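Local coordinates for nicotinate phosphoribosyltransferase (Porphyromonas gingivalis, PDB 2IM5), which probably makes nicotinate mononucleotide from nicotinate and phosphoribosyl pyrophosphate with consumption of ATP, a step of NAD biosynthesis, at residues His211-Ile216 and Leu248-Thr253; Arg259-Lys264 and Glu291-Asp296; Phe282-Val287 and Ala321-Ala326. All blocks are in the same frame, centred on the assembly; numbering follows the deposited sequence.

Overall arrangement
All three contacts lie in the barrel-type family region of the chain. Contact 1 is the innermost, its centre about 11 Å from that of the chain, and contains His213, the predicted site of autophosphorylation, which is unmodified here. Contacts 2 and 3 lie farther out, about 26 Å and 23 Å from the chain centre, and both use helix 279-292: contact 3 mostly its first half, contact 2 its C-terminal end. Their centres are about 14 Å apart. Contact 1 lies about 19 Å from contact 3, centre to centre, yet the two touch where Thr249 packs on the Phe282 ring. Contact 2 stays clear of contact 1, about 6 Å away at the nearest atoms.

Contact 1: His211-Ile216 and Leu248-Thr253; sequences HPHEWI and LTDTYT
Thr251 OG1 and His213 ND1 lie 3.4 Å apart, in a weak but nearly straight hydrogen bond (170°) that meets the imidazole at its edge, in the ring plane. Either atom could be the donor. The same hydroxyl also rests against Ile216, whose CB is 3.6 Å from Thr251 OG1, while Thr251 CG2 packs against Ile216 CG2 at 3.8 Å. With chi1 near -48°, the threonine turns its hydroxyl toward the histidine and leaves its methyl for the isoleucine.

One face of the His213 ring is taken by Leu248. Its CD1 sits 3.5 Å from the ring centroid and only 8° off the ring normal, a CH-pi contact over the ring centre, with the threonine hydroxyl at the edge. Asp250 OD1 also lies at the ring edge, but it is modelled too close to His213 CE1 for the detail to be trusted; the other carboxylate oxygen is hydrogen-bonded to Ser276. Another edge atom, His213 NE2, makes a weak hydrogen bond to Asp275.

Leu248 is approached from a second direction by His211, whose CE1 comes within 3.6 Å of Leu248 CB. The His211 ring is itself steadied by a bond of 2.9 Å from its ND1 to Pro212 O, an acceptor lying in the ring plane. Farther along, Tyr252 CE2 meets Ile216 CG2 at 3.9 Å.

Thus the beginning of helix 213-223 is joined to the loop that leaves the C-terminal end of strand 246-248, the side of an alpha/beta barrel where active sites lie. Helix 228-240 flanks Ile216 and Tyr252, and helix 12-24 packs on Pro212.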
loop_
_atom_site.group_PDB
_atom_site.type_symbol
_atom_site.label_atom_id
_atom_site.label_comp_id
_atom_site.label_asym_id
_atom_site.label_seq_id
_atom_site.Cartn_x
_atom_site.Cartn_y
_atom_site.Cartn_z
ATOM N N HIS A 211 -6.029 4.717 1.750
ATOM C CA HIS A 211 -5.235 4.882 2.962
ATOM C C HIS A 211 -4.729 3.463 3.254
ATOM O O HIS A 211 -5.350 2.480 2.847
ATOM C CB HIS A 211 -6.095 5.410 4.115
ATOM C CG HIS A 211 -6.994 4.379 4.724
ATOM N ND1 HIS A 211 -6.516 3.320 5.470
ATOM C CD2 HIS A 211 -8.338 4.230 4.682
ATOM C CE1 HIS A 211 -7.526 2.562 5.856
ATOM N NE2 HIS A 211 -8.643 3.091 5.392
ATOM N N PRO A 212 -3.596 3.335 3.951
ATOM C CA PRO A 212 -3.046 2.012 4.259
ATOM C C PRO A 212 -3.435 1.491 5.640
ATOM O O PRO A 212 -4.071 2.200 6.431
ATOM C CB PRO A 212 -1.557 2.255 4.160
ATOM C CG PRO A 212 -1.454 3.608 4.859
ATOM C CD PRO A 212 -2.630 4.395 4.287
ATOM N N HIS A 213 -3.026 0.251 5.918
ATOM C CA HIS A 213 -3.287 -0.385 7.199
ATOM C C HIS A 213 -2.567 0.352 8.323
ATOM O O HIS A 213 -3.096 0.442 9.428
ATOM C CB HIS A 213 -2.804 -1.840 7.199
ATOM C CG HIS A 213 -3.629 -2.762 6.358
ATOM N ND1 HIS A 213 -4.925 -3.106 6.677
ATOM C CD2 HIS A 213 -3.342 -3.412 5.206
ATOM C CE1 HIS A 213 -5.401 -3.927 5.759
ATOM N NE2 HIS A 213 -4.461 -4.128 4.854
ATOM N N GLU A 214 -1.369 0.875 8.045
ATOM C CA GLU A 214 -0.593 1.566 9.080
ATOM C C GLU A 214 -1.364 2.718 9.721
ATOM O O GLU A 214 -1.202 2.988 10.912
ATOM C CB GLU A 214 0.749 2.084 8.527
ATOM C CG GLU A 214 0.640 3.131 7.436
ATOM C CD GLU A 214 1.990 3.737 7.051
ATOM O OE1 GLU A 214 2.518 4.579 7.813
ATOM O OE2 GLU A 214 2.525 3.368 5.986
ATOM N N TRP A 215 -2.206 3.384 8.933
ATOM C CA TRP A 215 -3.002 4.501 9.436
ATOM C C TRP A 215 -3.938 4.005 10.525
ATOM O O TRP A 215 -4.014 4.599 11.595
ATOM C CB TRP A 215 -3.803 5.139 8.295
ATOM C CG TRP A 215 -4.717 6.257 8.713
ATOM C CD1 TRP A 215 -6.085 6.262 8.650
ATOM C CD2 TRP A 215 -4.335 7.547 9.231
ATOM N NE1 TRP A 215 -6.574 7.470 9.091
ATOM C CE2 TRP A 215 -5.525 8.275 9.453
ATOM C CE3 TRP A 215 -3.106 8.153 9.527
ATOM C CZ2 TRP A 215 -5.523 9.581 9.957
ATOM C CZ3 TRP A 215 -3.101 9.455 10.033
ATOM C CH2 TRP A 215 -4.306 10.154 10.241
ATOM N N ILE A 216 -4.629 2.900 10.264
ATOM C CA ILE A 216 -5.549 2.329 11.247
ATOM C C ILE A 216 -4.764 1.764 12.432
ATOM O O ILE A 216 -5.136 1.942 13.582
ATOM C CB ILE A 216 -6.380 1.171 10.654
ATOM C CG1 ILE A 216 -7.033 1.591 9.339
ATOM C CG2 ILE A 216 -7.433 0.733 11.647
ATOM C CD1 ILE A 216 -7.976 2.723 9.463
ATOM N N LEU A 248 -10.242 0.603 4.410
ATOM C CA LEU A 248 -9.807 -0.772 4.614
ATOM C C LEU A 248 -10.575 -1.285 5.820
ATOM O O LEU A 248 -10.684 -0.589 6.827
ATOM C CB LEU A 248 -8.306 -0.823 4.904
ATOM C CG LEU A 248 -7.390 -1.016 3.699
ATOM C CD1 LEU A 248 -5.941 -0.830 4.124
ATOM C CD2 LEU A 248 -7.603 -2.411 3.115
ATOM N N THR A 249 -11.082 -2.510 5.732
ATOM C CA THR A 249 -11.884 -3.075 6.809
ATOM C C THR A 249 -11.293 -4.236 7.602
ATOM O O THR A 249 -11.777 -4.539 8.685
ATOM C CB THR A 249 -13.240 -3.566 6.259
ATOM O OG1 THR A 249 -13.026 -4.721 5.434
ATOM C CG2 THR A 249 -13.903 -2.482 5.416
ATOM N N ASP A 250 -10.242 -4.868 7.095
ATOM C CA ASP A 250 -9.683 -6.044 7.771
ATOM C C ASP A 250 -8.576 -5.865 8.812
ATOM O O ASP A 250 -8.108 -6.863 9.371
ATOM C CB ASP A 250 -9.205 -7.045 6.711
ATOM C CG ASP A 250 -7.965 -6.563 5.970
ATOM O OD1 ASP A 250 -7.774 -5.335 5.860
ATOM O OD2 ASP A 250 -7.178 -7.407 5.486
ATOM N N THR A 251 -8.165 -4.627 9.083
ATOM C CA THR A 251 -7.096 -4.386 10.049
ATOM C C THR A 251 -7.291 -5.194 11.323
ATOM O O THR A 251 -6.382 -5.883 11.770
ATOM C CB THR A 251 -6.993 -2.904 10.425
ATOM O OG1 THR A 251 -7.006 -2.113 9.232
ATOM C CG2 THR A 251 -5.688 -2.639 11.194
ATOM N N TYR A 252 -8.477 -5.111 11.907
ATOM C CA TYR A 252 -8.750 -5.870 13.120
ATOM C C TYR A 252 -9.903 -6.809 12.846
ATOM O O TYR A 252 -10.744 -7.028 13.713
ATOM C CB TYR A 252 -9.096 -4.930 14.284
ATOM C CG TYR A 252 -7.976 -3.973 14.604
ATOM C CD1 TYR A 252 -6.730 -4.444 15.017
ATOM C CD2 TYR A 252 -8.140 -2.604 14.431
ATOM C CE1 TYR A 252 -5.674 -3.575 15.242
ATOM C CE2 TYR A 252 -7.092 -1.721 14.656
ATOM C CZ TYR A 252 -5.859 -2.215 15.058
ATOM O OH TYR A 252 -4.808 -1.355 15.263
ATOM N N THR A 253 -9.930 -7.351 11.629
ATOM C CA THR A 253 -10.985 -8.264 11.217
ATOM C C THR A 253 -12.170 -7.477 10.670
ATOM O O THR A 253 -12.603 -6.489 11.267
ATOM C CB THR A 253 -11.433 -9.138 12.411
ATOM O OG1 THR A 253 -10.707 -10.378 12.397
ATOM C CG2 THR A 253 -12.903 -9.361 12.395
#

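Contact 2: Arg259-Lys264 and Glu291-Asp296; sequences RNFSKK and EELRVD
A lysine ammonium and a helix-end carbonyl supply the polar part of this contact: Lys263 NZ donates to Leu293 O at 2.7 Å. The donor arrives nearly along the C=O axis, at an angle of 169°. Lys263 reaches that point as an extended chain, with CG anti to the backbone N (chi1 -174°) and a single bend at the last torsion, which swings NZ toward the carbonyl. The ammonium then also lies beside Arg294, 4.0 Å from its CB, and near the Val295 methyl CG2. A positive charge placed at the C-terminal end of helix 279-292 would be expected to interact favourably with the helix dipole.

The apolar part belongs to Leu293. Its CB points at the other segment, and its two methyls lie against the backbone of the turn between helices 254-260 and 263-268. CD1 is 3.6 Å from Phe261 O, and CD2 is 4.1 Å from Lys263 N. The Phe261 side chain adds a looser contact, with its CD2 at 4.3 Å from Leu293 CD1. Ala266 packs on Leu293 as well, and Tyr290 on Phe261.

Backbone and capping bonds shape both ends. Arg294 takes up positive phi, and its N makes a weak bond of 2.9 Å to Glu291 O, while its side chain folds back so that NH1 bonds weakly to Glu292 O at 3.4 Å. In the facing turn, Arg289 donates to Phe261 O, and Ser262 OG accepts from the backbone N of His265.

The pairing therefore joins two classical helix termini: a Schellman motif closing helix 279-292, and a serine N-cap opening helix 263-268.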
loop_
_atom_site.group_PDB
_atom_site.type_symbol
_atom_site.label_atom_id
_atom_site.label_comp_id
_atom_site.label_asym_id
_atom_site.label_seq_id
_atom_site.Cartn_x
_atom_site.Cartn_y
_atom_site.Cartn_z
ATOM N N ARG A 259 -19.392 -4.534 12.383
ATOM C CA ARG A 259 -20.181 -4.398 13.596
ATOM C C ARG A 259 -20.163 -2.964 14.122
ATOM O O ARG A 259 -21.158 -2.491 14.674
ATOM C CB ARG A 259 -19.655 -5.346 14.683
ATOM C CG ARG A 259 -20.504 -5.382 15.946
ATOM C CD ARG A 259 -19.873 -6.269 17.017
ATOM N NE ARG A 259 -19.548 -7.600 16.504
ATOM C CZ ARG A 259 -18.313 -8.083 16.400
ATOM N NH1 ARG A 259 -17.277 -7.347 16.782
ATOM N NH2 ARG A 259 -18.114 -9.295 15.901
ATOM N N ASN A 260 -19.045 -2.264 13.941
ATOM C CA ASN A 260 -18.921 -0.892 14.439
ATOM C C ASN A 260 -19.002 0.202 13.358
ATOM O O ASN A 260 -18.768 1.384 13.635
ATOM C CB ASN A 260 -17.610 -0.740 15.219
ATOM C CG ASN A 260 -17.476 -1.761 16.346
ATOM O OD1 ASN A 260 -16.786 -2.778 16.207
ATOM N ND2 ASN A 260 -18.154 -1.501 17.463
ATOM N N PHE A 261 -19.341 -0.192 12.135
ATOM C CA PHE A 261 -19.444 0.746 11.017
ATOM C C PHE A 261 -20.662 1.645 11.232
ATOM O O PHE A 261 -21.794 1.175 11.226
ATOM C CB PHE A 261 -19.578 -0.051 9.714
ATOM C CG PHE A 261 -19.257 0.731 8.472
ATOM C CD1 PHE A 261 -18.423 1.838 8.518
ATOM C CD2 PHE A 261 -19.730 0.300 7.233
ATOM C CE1 PHE A 261 -18.060 2.505 7.354
ATOM C CE2 PHE A 261 -19.371 0.960 6.064
ATOM C CZ PHE A 261 -18.534 2.064 6.123
ATOM N N SER A 262 -20.429 2.936 11.426
ATOM C CA SER A 262 -21.530 3.862 11.671
ATOM C C SER A 262 -22.240 4.271 10.389
ATOM O O SER A 262 -21.650 4.277 9.313
ATOM C CB SER A 262 -21.024 5.118 12.385
ATOM O OG SER A 262 -20.335 5.968 11.479
ATOM N N LYS A 263 -23.513 4.618 10.514
ATOM C CA LYS A 263 -24.306 5.039 9.368
ATOM C C LYS A 263 -23.663 6.239 8.673
ATOM O O LYS A 263 -23.628 6.312 7.448
ATOM C CB LYS A 263 -25.723 5.407 9.816
ATOM C CG LYS A 263 -26.665 5.716 8.667
ATOM C CD LYS A 263 -28.081 5.962 9.159
ATOM C CE LYS A 263 -29.005 6.346 8.005
ATOM N NZ LYS A 263 -29.143 5.258 6.993
ATOM N N LYS A 264 -23.161 7.180 9.469
ATOM C CA LYS A 264 -22.515 8.376 8.936
ATOM C C LYS A 264 -21.344 8.038 8.012
ATOM O O LYS A 264 -21.244 8.558 6.894
ATOM C CB LYS A 264 -22.023 9.250 10.087
ATOM C CG LYS A 264 -21.340 10.520 9.648
ATOM C CD LYS A 264 -20.961 11.390 10.852
ATOM C CE LYS A 264 -19.982 10.688 11.776
ATOM N NZ LYS A 264 -19.687 11.522 12.982
ATOM N N GLU A 291 -27.260 -2.814 4.063
ATOM C CA GLU A 291 -28.704 -2.890 4.157
ATOM C C GLU A 291 -29.187 -2.705 5.586
ATOM O O GLU A 291 -30.239 -2.109 5.807
ATOM C CB GLU A 291 -29.195 -4.207 3.571
ATOM C CG GLU A 291 -28.877 -4.300 2.093
ATOM C CD GLU A 291 -29.318 -5.607 1.484
ATOM O OE1 GLU A 291 -29.162 -6.650 2.153
ATOM O OE2 GLU A 291 -29.804 -5.591 0.329
ATOM N N GLU A 292 -28.422 -3.198 6.556
ATOM C CA GLU A 292 -28.797 -3.033 7.955
ATOM C C GLU A 292 -28.819 -1.543 8.263
ATOM O O GLU A 292 -29.676 -1.054 9.002
ATOM C CB GLU A 292 -27.776 -3.705 8.880
ATOM C CG GLU A 292 -27.985 -5.185 9.100
ATOM C CD GLU A 292 -26.818 -5.817 9.840
ATOM O OE1 GLU A 292 -26.148 -5.094 10.620
ATOM O OE2 GLU A 292 -26.581 -7.034 9.648
ATOM N N LEU A 293 -27.854 -0.825 7.700
ATOM C CA LEU A 293 -27.743 0.610 7.909
ATOM C C LEU A 293 -28.649 1.401 6.971
ATOM O O LEU A 293 -28.647 2.630 6.993
ATOM C CB LEU A 293 -26.296 1.055 7.701
ATOM C CG LEU A 293 -25.264 0.540 8.707
ATOM C CD1 LEU A 293 -23.864 0.912 8.240
ATOM C CD2 LEU A 293 -25.559 1.133 10.085
ATOM N N ARG A 294 -29.417 0.695 6.150
ATOM C CA ARG A 294 -30.312 1.336 5.199
ATOM C C ARG A 294 -29.547 2.232 4.231
ATOM O O ARG A 294 -29.955 3.355 3.936
ATOM C CB ARG A 294 -31.393 2.139 5.935
ATOM C CG ARG A 294 -32.674 1.353 6.205
ATOM C CD ARG A 294 -32.396 0.003 6.867
ATOM N NE ARG A 294 -33.587 -0.849 6.905
ATOM C CZ ARG A 294 -33.612 -2.089 7.385
ATOM N NH1 ARG A 294 -32.506 -2.638 7.873
ATOM N NH2 ARG A 294 -34.747 -2.781 7.376
ATOM N N VAL A 295 -28.421 1.717 3.753
ATOM C CA VAL A 295 -27.585 2.413 2.789
ATOM C C VAL A 295 -27.605 1.512 1.559
ATOM O O VAL A 295 -27.496 0.295 1.682
ATOM C CB VAL A 295 -26.139 2.573 3.311
ATOM C CG1 VAL A 295 -25.236 3.099 2.215
ATOM C CG2 VAL A 295 -26.126 3.519 4.499
ATOM N N ASP A 296 -27.755 2.104 0.380
ATOM C CA ASP A 296 -27.822 1.330 -0.850
ATOM C C ASP A 296 -26.459 0.839 -1.325
ATOM O O ASP A 296 -25.648 1.617 -1.820
ATOM C CB ASP A 296 -28.494 2.164 -1.946
ATOM C CG ASP A 296 -28.701 1.382 -3.232
ATOM O OD1 ASP A 296 -28.620 0.133 -3.203
ATOM O OD2 ASP A 296 -28.957 2.023 -4.273
#

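Contact 3: Phe282-Val287 and Ala321-Ala326; sequences FIEKAV and AGRIKA
Arg323 reaches from the loop before strand 325-330 to helix 279-292, where its guanidinium meets Glu284. The side chain starts out toward the helix: its CB lies about 4.5 Å from Val287 CG2. From there CG and CD run on in an extended course before the chain bends at chi3 (67°), which turns the head group in toward the helix, with Val287 CG2 loosely over one face, 4.3 Å above the guanidinium plane and off its centre. At the tip each terminal nitrogen takes its own carboxylate oxygen. NH2 lies 4.1 Å from Val287 CG1 and donates to Glu284 OE1 at 3.1 Å on the syn side of the carboxylate. NH1 lies 3.7 Å from Ile283 CG2 and points at Glu284 OE2. That second prong is modelled at 2.4 Å from NH1 to OE2, too short to be taken at face value, but both prongs belong to one salt bridge.

The carboxylate and guanidinium planes are 24° apart, and NH2 stands out of the carboxylate plane, so the bridge is tilted rather than flat. Glu284 gets there by folding: its CB points away from the loop, and a bend at chi2 (-49°) brings the carboxylate back to the arginine. Deeper in, Ile283 and Ile324 touch loosely through their CG2 methyls, and Leu319 and Cys320 of helix 310-320 also pack on Ile283.

Helices 279-292 and 310-320 join successive parallel strands, 271-274, 301-304 and 325-330, in consecutive beta-alpha-beta crossovers; the salt bridge ties the first helix to the loop entering the third strand, at the N-terminal end of the alpha/beta barrel's strands.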
loop_
_atom_site.group_PDB
_atom_site.type_symbol
_atom_site.label_atom_id
_atom_site.label_comp_id
_atom_site.label_asym_id
_atom_site.label_seq_id
_atom_site.Cartn_x
_atom_site.Cartn_y
_atom_site.Cartn_z
ATOM N N PHE A 282 -16.613 -11.641 1.702
ATOM C CA PHE A 282 -16.510 -10.212 1.972
ATOM C C PHE A 282 -17.702 -9.481 1.348
ATOM O O PHE A 282 -18.300 -8.602 1.972
ATOM C CB PHE A 282 -15.214 -9.650 1.384
ATOM C CG PHE A 282 -15.020 -8.187 1.651
ATOM C CD1 PHE A 282 -14.401 -7.755 2.824
ATOM C CD2 PHE A 282 -15.475 -7.236 0.739
ATOM C CE1 PHE A 282 -14.236 -6.391 3.087
ATOM C CE2 PHE A 282 -15.319 -5.877 0.990
ATOM C CZ PHE A 282 -14.697 -5.451 2.167
ATOM N N ILE A 283 -18.046 -9.845 0.114
ATOM C CA ILE A 283 -19.165 -9.208 -0.575
ATOM C C ILE A 283 -20.467 -9.353 0.215
ATOM O O ILE A 283 -21.233 -8.391 0.344
ATOM C CB ILE A 283 -19.340 -9.795 -1.992
ATOM C CG1 ILE A 283 -18.106 -9.456 -2.835
ATOM C CG2 ILE A 283 -20.603 -9.246 -2.633
ATOM C CD1 ILE A 283 -18.039 -10.165 -4.166
ATOM N N GLU A 284 -20.713 -10.544 0.754
ATOM C CA GLU A 284 -21.925 -10.790 1.544
ATOM C C GLU A 284 -21.973 -9.900 2.780
ATOM O O GLU A 284 -22.992 -9.269 3.056
ATOM C CB GLU A 284 -22.005 -12.248 2.010
ATOM C CG GLU A 284 -22.124 -13.272 0.901
ATOM C CD GLU A 284 -23.211 -12.926 -0.097
ATOM O OE1 GLU A 284 -24.348 -12.611 0.330
ATOM O OE2 GLU A 284 -22.919 -12.973 -1.311
ATOM N N LYS A 285 -20.875 -9.865 3.535
ATOM C CA LYS A 285 -20.807 -9.050 4.747
ATOM C C LYS A 285 -21.072 -7.582 4.443
ATOM O O LYS A 285 -21.856 -6.929 5.129
ATOM C CB LYS A 285 -19.433 -9.182 5.410
ATOM C CG LYS A 285 -19.121 -10.564 5.965
ATOM C CD LYS A 285 -17.698 -10.621 6.515
ATOM C CE LYS A 285 -17.387 -11.967 7.164
ATOM N NZ LYS A 285 -15.927 -12.071 7.517
ATOM N N ALA A 286 -20.419 -7.071 3.405
ATOM C CA ALA A 286 -20.568 -5.674 3.005
ATOM C C ALA A 286 -22.013 -5.350 2.636
ATOM O O ALA A 286 -22.612 -4.412 3.175
ATOM C CB ALA A 286 -19.654 -5.375 1.824
ATOM N N VAL A 287 -22.570 -6.125 1.709
ATOM C CA VAL A 287 -23.943 -5.910 1.275
ATOM C C VAL A 287 -24.922 -6.013 2.440
ATOM O O VAL A 287 -25.844 -5.199 2.554
ATOM C CB VAL A 287 -24.353 -6.921 0.176
ATOM C CG1 VAL A 287 -25.847 -6.804 -0.124
ATOM C CG2 VAL A 287 -23.547 -6.658 -1.081
ATOM N N ALA A 321 -21.818 -8.534 -9.847
ATOM C CA ALA A 321 -22.868 -8.153 -10.788
ATOM C C ALA A 321 -24.242 -8.019 -10.141
ATOM O O ALA A 321 -24.746 -8.958 -9.531
ATOM C CB ALA A 321 -22.926 -9.156 -11.929
ATOM N N GLY A 322 -24.832 -6.836 -10.266
ATOM C CA GLY A 322 -26.150 -6.586 -9.714
ATOM C C GLY A 322 -26.246 -6.395 -8.211
ATOM O O GLY A 322 -27.349 -6.277 -7.683
ATOM N N ARG A 323 -25.116 -6.349 -7.509
ATOM C CA ARG A 323 -25.162 -6.185 -6.060
ATOM C C ARG A 323 -24.394 -4.962 -5.560
ATOM O O ARG A 323 -24.876 -4.205 -4.716
ATOM C CB ARG A 323 -24.603 -7.429 -5.383
ATOM C CG ARG A 323 -25.075 -8.727 -6.001
ATOM C CD ARG A 323 -24.591 -9.898 -5.180
ATOM N NE ARG A 323 -25.230 -9.907 -3.871
ATOM C CZ ARG A 323 -24.784 -10.600 -2.831
ATOM N NH1 ARG A 323 -23.687 -11.339 -2.957
ATOM N NH2 ARG A 323 -25.439 -10.556 -1.671
ATOM N N ILE A 324 -23.195 -4.768 -6.090
ATOM C CA ILE A 324 -22.356 -3.656 -5.673
ATOM C C ILE A 324 -21.305 -3.471 -6.759
ATOM O O ILE A 324 -20.951 -4.429 -7.443
ATOM C CB ILE A 324 -21.695 -3.992 -4.305
ATOM C CG1 ILE A 324 -20.934 -2.782 -3.751
ATOM C CG2 ILE A 324 -20.769 -5.195 -4.463
ATOM C CD1 ILE A 324 -20.557 -2.946 -2.288
ATOM N N LYS A 325 -20.817 -2.249 -6.932
ATOM C CA LYS A 325 -19.818 -1.982 -7.960
ATOM C C LYS A 325 -18.439 -2.514 -7.568
ATOM O O LYS A 325 -18.142 -2.704 -6.387
ATOM C CB LYS A 325 -19.767 -0.482 -8.256
ATOM C CG LYS A 325 -21.073 0.041 -8.843
ATOM C CD LYS A 325 -21.099 1.551 -8.960
ATOM C CE LYS A 325 -22.448 2.019 -9.477
ATOM N NZ LYS A 325 -22.580 3.504 -9.444
ATOM N N ALA A 326 -17.598 -2.767 -8.565
ATOM C CA ALA A 326 -16.271 -3.303 -8.288
ATOM C C ALA A 326 -15.145 -2.718 -9.129
ATOM O O ALA A 326 -15.333 -2.358 -10.286
ATOM C CB ALA A 326 -16.291 -4.815 -8.451
#